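Local coordinates for protein GDP-L-fucose synthase (Campylobacter jejuni subsp. jejuni serotype O:2, PDB 7M13) that makes GDP-D-glycero-L-gluco-heptose for the bacterial capsular polysaccharide, as an NADPH-using oxidoreductase of the epimerase/dehydratase family, at residues G21-L24 / V25-Q29; L38-R41 / Q42-D45; E152-N155 / I156-T160. All blocks are in the same frame, centred on the assembly; numbering follows the deposited sequence.

Contact 1: G21-L24 / V25-Q29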
loop_
_atom_site.group_PDB
_atom_site.type_symbol
_atom_site.label_atom_id
_atom_site.label_comp_id
_atom_site.label_asym_id
_atom_site.label_seq_id
_atom_site.Cartn_x
_atom_site.Cartn_y
_atom_site.Cartn_z
ATOM N N GLY B 21 3.986 5.667 22.835
ATOM C CA GLY B 21 4.059 7.125 22.954
ATOM C C GLY B 21 4.339 7.517 24.389
ATOM O O GLY B 21 5.173 8.402 24.597
ATOM N N THR B 22 3.693 6.849 25.341
ATOM C CA THR B 22 3.898 7.204 26.765
ATOM C C THR B 22 5.358 6.918 27.117
ATOM O O THR B 22 5.979 7.719 27.830
ATOM C CB THR B 22 2.935 6.447 27.674
ATOM O OG1 THR B 22 1.594 6.813 27.347
ATOM C CG2 THR B 22 3.249 6.745 29.119
ATOM N N ALA B 23 5.908 5.761 26.719
ATOM C CA ALA B 23 7.299 5.393 26.982
ATOM C C ALA B 23 8.260 6.392 26.326
ATOM O O ALA B 23 9.289 6.739 26.911
ATOM C CB ALA B 23 7.583 3.985 26.503
ATOM N N LEU B 24 7.970 6.863 25.114
ATOM C CA LEU B 24 8.870 7.830 24.466
ATOM C C LEU B 24 8.844 9.158 25.236
ATOM O O LEU B 24 9.932 9.730 25.445
ATOM C CB LEU B 24 8.451 8.029 23.012
ATOM C CG LEU B 24 9.001 6.979 22.077
ATOM C CD1 LEU B 24 8.169 6.966 20.806
ATOM C CD2 LEU B 24 10.459 7.236 21.778
ATOM N N VAL B 25 7.654 9.621 25.599
ATOM C CA VAL B 25 7.551 10.900 26.359
ATOM C C VAL B 25 8.404 10.758 27.619
ATOM O O VAL B 25 9.231 11.634 27.866
ATOM C CB VAL B 25 6.110 11.293 26.696
ATOM C CG1 VAL B 25 6.111 12.482 27.659
ATOM C CG2 VAL B 25 5.261 11.631 25.486
ATOM N N GLU B 26 8.213 9.692 28.392
ATOM C CA GLU B 26 8.945 9.550 29.692
ATOM C C GLU B 26 10.455 9.426 29.479
ATOM O O GLU B 26 11.238 10.024 30.246
ATOM C CB GLU B 26 8.400 8.361 30.476
ATOM C CG GLU B 26 7.009 8.616 31.008
ATOM C CD GLU B 26 6.382 7.412 31.694
ATOM O OE1 GLU B 26 6.943 6.283 31.561
ATOM O OE2 GLU B 26 5.316 7.601 32.322
ATOM N N ASN B 27 10.903 8.616 28.532
ATOM C CA ASN B 27 12.334 8.370 28.268
ATOM C C ASN B 27 12.997 9.640 27.702
ATOM O O ASN B 27 14.122 9.955 28.094
ATOM C CB ASN B 27 12.513 7.177 27.338
ATOM C CG ASN B 27 12.514 5.896 28.133
ATOM O OD1 ASN B 27 13.543 5.582 28.725
ATOM N ND2 ASN B 27 11.368 5.245 28.259
ATOM N N LEU B 28 12.323 10.397 26.833
ATOM C CA LEU B 28 12.876 11.677 26.330
ATOM C C LEU B 28 13.029 12.666 27.507
ATOM O O LEU B 28 14.113 13.216 27.599
ATOM C CB LEU B 28 11.950 12.215 25.244
ATOM C CG LEU B 28 12.070 11.473 23.919
ATOM C CD1 LEU B 28 10.889 11.808 23.053
ATOM C CD2 LEU B 28 13.377 11.814 23.219
ATOM N N GLN B 29 11.995 12.830 28.328
ATOM C CA GLN B 29 12.056 13.783 29.481
ATOM C C GLN B 29 13.232 13.366 30.372
ATOM O O GLN B 29 14.027 14.245 30.826
ATOM C CB GLN B 29 10.703 13.835 30.167
ATOM C CG GLN B 29 9.692 14.644 29.371
ATOM C CD GLN B 29 8.280 14.576 29.898
ATOM O OE1 GLN B 29 7.894 13.640 30.602
ATOM N NE2 GLN B 29 7.478 15.537 29.493
#

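Contact 2: L38-R41 / Q42-D45. With NAP (NADP nicotinamide-adenine-dinucleotide phosphate), chain E.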
loop_
_atom_site.group_PDB
_atom_site.type_symbol
_atom_site.label_atom_id
_atom_site.label_comp_id
_atom_site.label_asym_id
_atom_site.label_seq_id
_atom_site.Cartn_x
_atom_site.Cartn_y
_atom_site.Cartn_z
ATOM N N LEU B 38 2.694 17.652 21.907
ATOM C CA LEU B 38 1.804 16.512 22.186
ATOM C C LEU B 38 0.381 16.965 21.875
ATOM O O LEU B 38 -0.019 18.022 22.353
ATOM C CB LEU B 38 1.977 16.089 23.641
ATOM C CG LEU B 38 3.399 15.821 24.132
ATOM C CD1 LEU B 38 3.377 15.540 25.625
ATOM C CD2 LEU B 38 4.051 14.663 23.379
ATOM N N LYS B 39 -0.334 16.241 21.033
ATOM C CA LYS B 39 -1.746 16.539 20.691
ATOM C C LYS B 39 -2.598 15.306 20.964
ATOM O O LYS B 39 -2.304 14.216 20.429
ATOM C CB LYS B 39 -1.845 16.986 19.235
ATOM C CG LYS B 39 -1.086 18.249 18.909
ATOM C CD LYS B 39 -1.737 19.483 19.510
ATOM C CE LYS B 39 -1.051 20.752 19.069
ATOM N NZ LYS B 39 -1.592 21.944 19.766
ATOM N N THR B 40 -3.685 15.454 21.728
ATOM C CA THR B 40 -4.675 14.366 21.860
ATOM C C THR B 40 -5.427 14.225 20.533
ATOM O O THR B 40 -5.369 15.169 19.708
ATOM C CB THR B 40 -5.651 14.643 23.005
ATOM O OG1 THR B 40 -6.396 15.799 22.609
ATOM C CG2 THR B 40 -4.942 14.881 24.322
ATOM N N ARG B 41 -6.126 13.111 20.368
ATOM C CA ARG B 41 -7.012 12.860 19.207
ATOM C C ARG B 41 -8.039 13.996 19.113
ATOM O O ARG B 41 -8.325 14.449 18.000
ATOM C CB ARG B 41 -7.695 11.498 19.346
ATOM C CG ARG B 41 -8.724 11.243 18.261
ATOM C CD ARG B 41 -9.584 10.011 18.504
ATOM N NE ARG B 41 -8.844 8.773 18.701
ATOM C CZ ARG B 41 -8.654 7.835 17.772
ATOM N NH1 ARG B 41 -9.083 8.003 16.544
ATOM N NH2 ARG B 41 -8.006 6.727 18.068
ATOM N N GLN B 42 -8.561 14.451 20.256
ATOM C CA GLN B 42 -9.567 15.547 20.300
ATOM C C GLN B 42 -8.949 16.830 19.743
ATOM O O GLN B 42 -9.667 17.596 19.070
ATOM C CB GLN B 42 -10.097 15.685 21.727
ATOM C CG GLN B 42 -10.964 14.506 22.153
ATOM C CD GLN B 42 -10.246 13.194 22.397
ATOM O OE1 GLN B 42 -10.770 12.118 22.097
ATOM N NE2 GLN B 42 -9.043 13.246 22.958
ATOM N N GLU B 43 -7.675 17.101 20.039
ATOM C CA GLU B 43 -6.965 18.301 19.564
ATOM C C GLU B 43 -6.600 18.165 18.082
ATOM O O GLU B 43 -6.482 19.187 17.415
ATOM C CB GLU B 43 -5.694 18.554 20.367
ATOM C CG GLU B 43 -5.972 18.999 21.786
ATOM C CD GLU B 43 -4.717 19.191 22.608
ATOM O OE1 GLU B 43 -4.536 20.304 23.138
ATOM O OE2 GLU B 43 -3.931 18.223 22.743
ATOM N N LEU B 44 -6.236 16.958 17.649
ATOM C CA LEU B 44 -5.721 16.754 16.273
ATOM C C LEU B 44 -6.099 15.345 15.813
ATOM O O LEU B 44 -5.561 14.344 16.329
ATOM C CB LEU B 44 -4.204 16.967 16.241
ATOM C CG LEU B 44 -3.475 16.664 14.925
ATOM C CD1 LEU B 44 -4.012 17.525 13.801
ATOM C CD2 LEU B 44 -1.984 16.857 15.128
ATOM N N ASP B 45 -7.067 15.266 14.911
ATOM C CA ASP B 45 -7.473 13.999 14.268
ATOM C C ASP B 45 -6.493 13.698 13.134
ATOM O O ASP B 45 -6.510 14.411 12.123
ATOM C CB ASP B 45 -8.891 14.112 13.734
ATOM C CG ASP B 45 -9.372 12.841 13.046
ATOM O OD1 ASP B 45 -8.646 11.777 13.055
ATOM O OD2 ASP B 45 -10.501 12.892 12.491
HETATM P PA NAP E . -1.543 2.219 21.018
HETATM O O1A NAP E . -2.638 1.414 20.384
HETATM O O2A NAP E . -1.243 1.949 22.473
HETATM O O5B NAP E . -1.810 3.762 20.911
HETATM C C5B NAP E . -2.182 4.354 19.666
HETATM C C4B NAP E . -2.436 5.803 19.937
HETATM O O4B NAP E . -2.719 6.429 18.664
HETATM C C3B NAP E . -3.645 6.087 20.853
HETATM O O3B NAP E . -3.239 6.919 21.933
HETATM C C2B NAP E . -4.659 6.730 19.915
HETATM O O2B NAP E . -5.435 7.762 20.526
HETATM C C1B NAP E . -3.757 7.366 18.863
HETATM N N9A NAP E . -4.462 7.576 17.617
HETATM C C8A NAP E . -5.050 6.645 16.816
HETATM N N7A NAP E . -5.719 7.154 15.809
HETATM C C5A NAP E . -5.571 8.516 15.965
HETATM C C6A NAP E . -6.062 9.604 15.221
HETATM N N6A NAP E . -6.865 9.485 14.158
HETATM N N1A NAP E . -5.733 10.839 15.662
HETATM C C2A NAP E . -4.955 10.960 16.746
HETATM N N3A NAP E . -4.445 10.004 17.526
HETATM C C4A NAP E . -4.804 8.794 17.077
HETATM O O3 NAP E . -0.207 2.016 20.165
HETATM P PN NAP E . 1.069 1.150 20.526
HETATM O O1N NAP E . 0.614 -0.194 20.944
HETATM O O2N NAP E . 1.896 1.968 21.436
HETATM O O5D NAP E . 1.772 1.052 19.081
HETATM C C5D NAP E . 2.739 1.997 18.685
HETATM C C4D NAP E . 3.229 1.606 17.319
HETATM O O4D NAP E . 3.887 0.311 17.386
HETATM C C3D NAP E . 2.134 1.482 16.250
HETATM O O3D NAP E . 2.624 1.904 14.970
HETATM C C2D NAP E . 1.854 0.006 16.282
HETATM O O2D NAP E . 1.208 -0.480 15.109
HETATM C C1D NAP E . 3.245 -0.567 16.464
HETATM N N1N NAP E . 3.186 -1.949 16.991
HETATM C C2N NAP E . 2.640 -2.231 18.212
HETATM C C3N NAP E . 2.517 -3.512 18.633
HETATM C C7N NAP E . 1.919 -3.877 19.945
HETATM O O7N NAP E . 2.002 -5.060 20.334
HETATM N N7N NAP E . 1.328 -2.916 20.649
HETATM C C4N NAP E . 3.027 -4.596 17.818
HETATM C C5N NAP E . 3.631 -4.223 16.559
HETATM C C6N NAP E . 3.625 -2.986 16.169
HETATM P P2B NAP E . -6.694 7.387 21.469
HETATM O O1X NAP E . -6.055 6.941 22.755
HETATM O O2X NAP E . -7.528 6.386 20.800
HETATM O O3X NAP E . -7.451 8.722 21.602
HETATM O O HOH W 1 -3.361 13.817 17.782
HETATM O O HOH W 2 -4.509 21.517 17.933
#

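Contact 3: E152-N155 / I156-T160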
loop_
_atom_site.group_PDB
_atom_site.type_symbol
_atom_site.label_atom_id
_atom_site.label_comp_id
_atom_site.label_asym_id
_atom_site.label_seq_id
_atom_site.Cartn_x
_atom_site.Cartn_y
_atom_site.Cartn_z
ATOM N N GLU B 152 10.771 5.021 2.805
ATOM C CA GLU B 152 11.941 4.750 1.963
ATOM C C GLU B 152 11.833 5.594 0.698
ATOM O O GLU B 152 12.881 6.102 0.177
ATOM C CB GLU B 152 11.988 3.269 1.630
ATOM C CG GLU B 152 13.121 2.880 0.721
ATOM C CD GLU B 152 13.040 1.404 0.418
ATOM O OE1 GLU B 152 12.182 0.999 -0.439
ATOM O OE2 GLU B 152 13.813 0.652 1.076
ATOM N N SER B 153 10.639 5.690 0.114
ATOM C CA SER B 153 10.487 6.396 -1.189
ATOM C C SER B 153 10.771 7.900 -1.024
ATOM O O SER B 153 11.384 8.514 -1.903
ATOM C CB SER B 153 9.118 6.164 -1.753
ATOM O OG SER B 153 8.893 4.771 -1.962
ATOM N N TYR B 154 10.354 8.503 0.080
ATOM C CA TYR B 154 10.691 9.914 0.412
ATOM C C TYR B 154 12.211 10.041 0.571
ATOM O O TYR B 154 12.842 10.997 0.058
ATOM C CB TYR B 154 9.917 10.413 1.631
ATOM C CG TYR B 154 8.573 10.978 1.250
ATOM C CD1 TYR B 154 7.499 10.158 0.994
ATOM C CD2 TYR B 154 8.430 12.325 0.945
ATOM C CE1 TYR B 154 6.281 10.677 0.587
ATOM C CE2 TYR B 154 7.223 12.852 0.525
ATOM C CZ TYR B 154 6.141 12.021 0.320
ATOM O OH TYR B 154 4.927 12.495 -0.141
ATOM N N ASN B 155 12.830 9.064 1.217
ATOM C CA ASN B 155 14.289 9.127 1.453
ATOM C C ASN B 155 15.004 9.134 0.090
ATOM O O ASN B 155 15.986 9.865 -0.117
ATOM C CB ASN B 155 14.732 7.940 2.294
ATOM C CG ASN B 155 14.190 7.981 3.721
ATOM O OD1 ASN B 155 13.656 9.005 4.197
ATOM N ND2 ASN B 155 14.305 6.855 4.400
ATOM N N ILE B 156 14.537 8.308 -0.838
ATOM C CA ILE B 156 15.203 8.176 -2.150
ATOM C C ILE B 156 14.913 9.410 -3.003
ATOM O O ILE B 156 15.853 9.972 -3.605
ATOM C CB ILE B 156 14.767 6.881 -2.843
ATOM C CG1 ILE B 156 15.275 5.659 -2.078
ATOM C CG2 ILE B 156 15.232 6.866 -4.297
ATOM C CD1 ILE B 156 14.699 4.354 -2.540
ATOM N N GLN B 157 13.654 9.794 -3.149
ATOM C CA GLN B 157 13.315 10.879 -4.100
ATOM C C GLN B 157 13.762 12.225 -3.530
ATOM O O GLN B 157 14.269 13.067 -4.320
ATOM C CB GLN B 157 11.821 10.918 -4.417
ATOM C CG GLN B 157 11.467 12.120 -5.277
ATOM C CD GLN B 157 10.035 12.169 -5.760
ATOM O OE1 GLN B 157 9.224 11.277 -5.467
ATOM N NE2 GLN B 157 9.687 13.242 -6.463
ATOM N N TYR B 158 13.534 12.483 -2.252
ATOM C CA TYR B 158 13.637 13.837 -1.664
ATOM C C TYR B 158 14.817 13.938 -0.687
ATOM O O TYR B 158 14.997 15.058 -0.147
ATOM C CB TYR B 158 12.311 14.188 -1.018
ATOM C CG TYR B 158 11.199 14.432 -1.991
ATOM C CD1 TYR B 158 11.259 15.518 -2.851
ATOM C CD2 TYR B 158 10.041 13.652 -2.000
ATOM C CE1 TYR B 158 10.230 15.782 -3.735
ATOM C CE2 TYR B 158 8.985 13.946 -2.845
ATOM C CZ TYR B 158 9.082 15.003 -3.731
ATOM O OH TYR B 158 8.059 15.313 -4.595
ATOM N N GLY B 159 15.554 12.875 -0.402
ATOM C CA GLY B 159 16.692 12.970 0.532
ATOM C C GLY B 159 16.260 13.168 1.953
ATOM O O GLY B 159 17.054 13.707 2.754
ATOM N N THR B 160 15.040 12.751 2.321
ATOM C CA THR B 160 14.578 12.773 3.716
ATOM C C THR B 160 15.300 11.698 4.530
ATOM O O THR B 160 16.066 10.862 3.964
ATOM C CB THR B 160 13.052 12.615 3.789
ATOM O OG1 THR B 160 12.699 11.413 3.099
ATOM C CG2 THR B 160 12.318 13.764 3.136
HETATM O O HOH W 3 17.823 10.233 1.941
#

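Contact 1: G21-L24 / V25-Q29
Leu24 offers its carbonyl to the next helical turn, where the side chain of Leu28 folds back over it. Leu24 O accepts the backbone N-H of Leu28 at 2.8 Å, and Leu28 CD1 comes within 3.3 Å of the same oxygen, while Leu24 CB and Leu28 CD1 meet more loosely, at 4.5 Å. In Leu28, CG stands anti to the carbonyl carbon and beside the backbone N (chi1 -75°), which swings the branched end back toward the preceding turn.

Val25 uses one branch against Gly21: CG2 lies 3.4 Å from Gly21 O, which also takes the backbone N-H of Val25. Thr22 and Glu26 run side by side in the same direction, with the methyl CG2 of Thr22 3.9 Å from OE2 of Glu26. The polar ends of this pair are engaged outside the turn, Thr22 OG1 with Gly18 O and Glu26 OE2 in a salt bridge with Lys174.

A different use of a side chain appears at Ala23 O, gripped twice by Asn27. The backbone N binds it at 3.0 Å and the amide ND2 at 2.9 Å, from opposite faces of the carbonyl plane. The oxygen lies almost in the Asn27 amide plane, fixing the amide's rotation; ND2 also bonds Asp248.

This helix, 19-30, connects parallel strands 11-14 and 36-37 in a beta-alpha-beta unit of the Rossmann fold. Leu24 and Leu28 pack on Phe65 of strand 63-66 and on helix 247-260, whereas Val25 rests on Leu36 of strand 36-37.

Contact 2: L38-R41 / Q42-D45
Thr40 and Glu43 exchange two bonds across a short turn, and these make the tight part of the contact. The backbone N of Thr40 donates to Glu43 OE2 at 3.0 Å, nearly straight and onto the anti lone pair of the carboxylate. In return, Glu43 N donates to Thr40 OG1 at 3.2 Å. With chi1 at 66°, the hydroxyl sits between the backbone N and the carbonyl carbon of Thr40, facing the incoming N-H. The exchange follows the pattern of a capping box, although no regular helix is formed here. Thr40 O closes the turn by accepting Leu44 N at 2.9 Å in the carbonyl plane. Beneath it, Lys39 CB packs on Leu44 CB, and the leucine continues onto Ala51 and Phe55 of helix 49-59.

The outer side is looser. Lys39 crosses Glu43 at about a right angle, but its NZ remains 4.8 Å from Glu43 OE1, too far for a salt bridge; a water bonded to Glu43 O reaches NZ only weakly. Gln42, exposed, merely brings its amide nitrogen near Thr40 CB.

Beyond the turn lies the cofactor. Arg41 lays one guanidinium face over the adenine of NADP while its edge meets the 2'-phosphate, NH2 donating to O2X at 2.8 Å and NE to O3X at 3.2 Å. Asp45 OD1 accepts the adenine N6A at 3.1 Å and also Val47 N. An arginine gripping this phosphate just after the second strand is characteristic of NADP-specific Rossmann folds.

Contact 3: E152-N155 / I156-T160
Tyr154 overlaps Tyr158 one turn further along the helix, the two side chains pointing the same way. Their CD2 atoms approach to 3.6 Å, but the planes are inclined by 31° and the ring centroids lie 5.6 Å apart, so the pair meets obliquely. Tyr158 also has CG of Gln157 over the centre of one ring face. The hydroxyls are held from outside: Tyr154 OH by His96, Tyr158 OH by Asp82 of the second subunit.

At the helix end the side chains of Asn155 and Thr160 cross at about a right angle. Thr160 OG1 donates to Asn155 OD1 at 2.8 Å, in the carbonyl plane and on a lone pair, while Asn155 ND2 bonds Phe162 O; the amide is thereby anchored at both ends. The chain turns back at Gly159, whose phi is positive and whose N makes a weak bond of 3.1 Å to Asn155 O. A water donates to both Asn155 O and Thr160 O, each at 2.8 Å, bridging the reversal.

On another side of the helix, Ile156 CD1 lies 3.9 Å from CG of Glu152, and Ile156 packs on Phe263 of helix 263-266. Helix 138-158 thus ends between Phe99 of helix 80-100, which meets both tyrosine rings, and the second subunit, before the chain enters strand 162-171.

Overall arrangement
The three contacts follow one another along the chain inside one Rossmann-type domain. Contacts 1 and 2 belong to its start: helix 19-30 leads through strand 36-37 into the loop of contact 2, and the two touch where Val25 CG2 meets Leu38 CD2 at 3.9 Å, with centres about 17 Å apart. Contact 3 stands about 27 Å from either, centre to centre, and nearest atoms stay at least about 17 Å away. It closes helix 138-158, which carries the NADPH-binding Lys144 further back and faces the second subunit. One end of the trio therefore serves cofactor recognition, the other the dimer interface, joined through the central sheet.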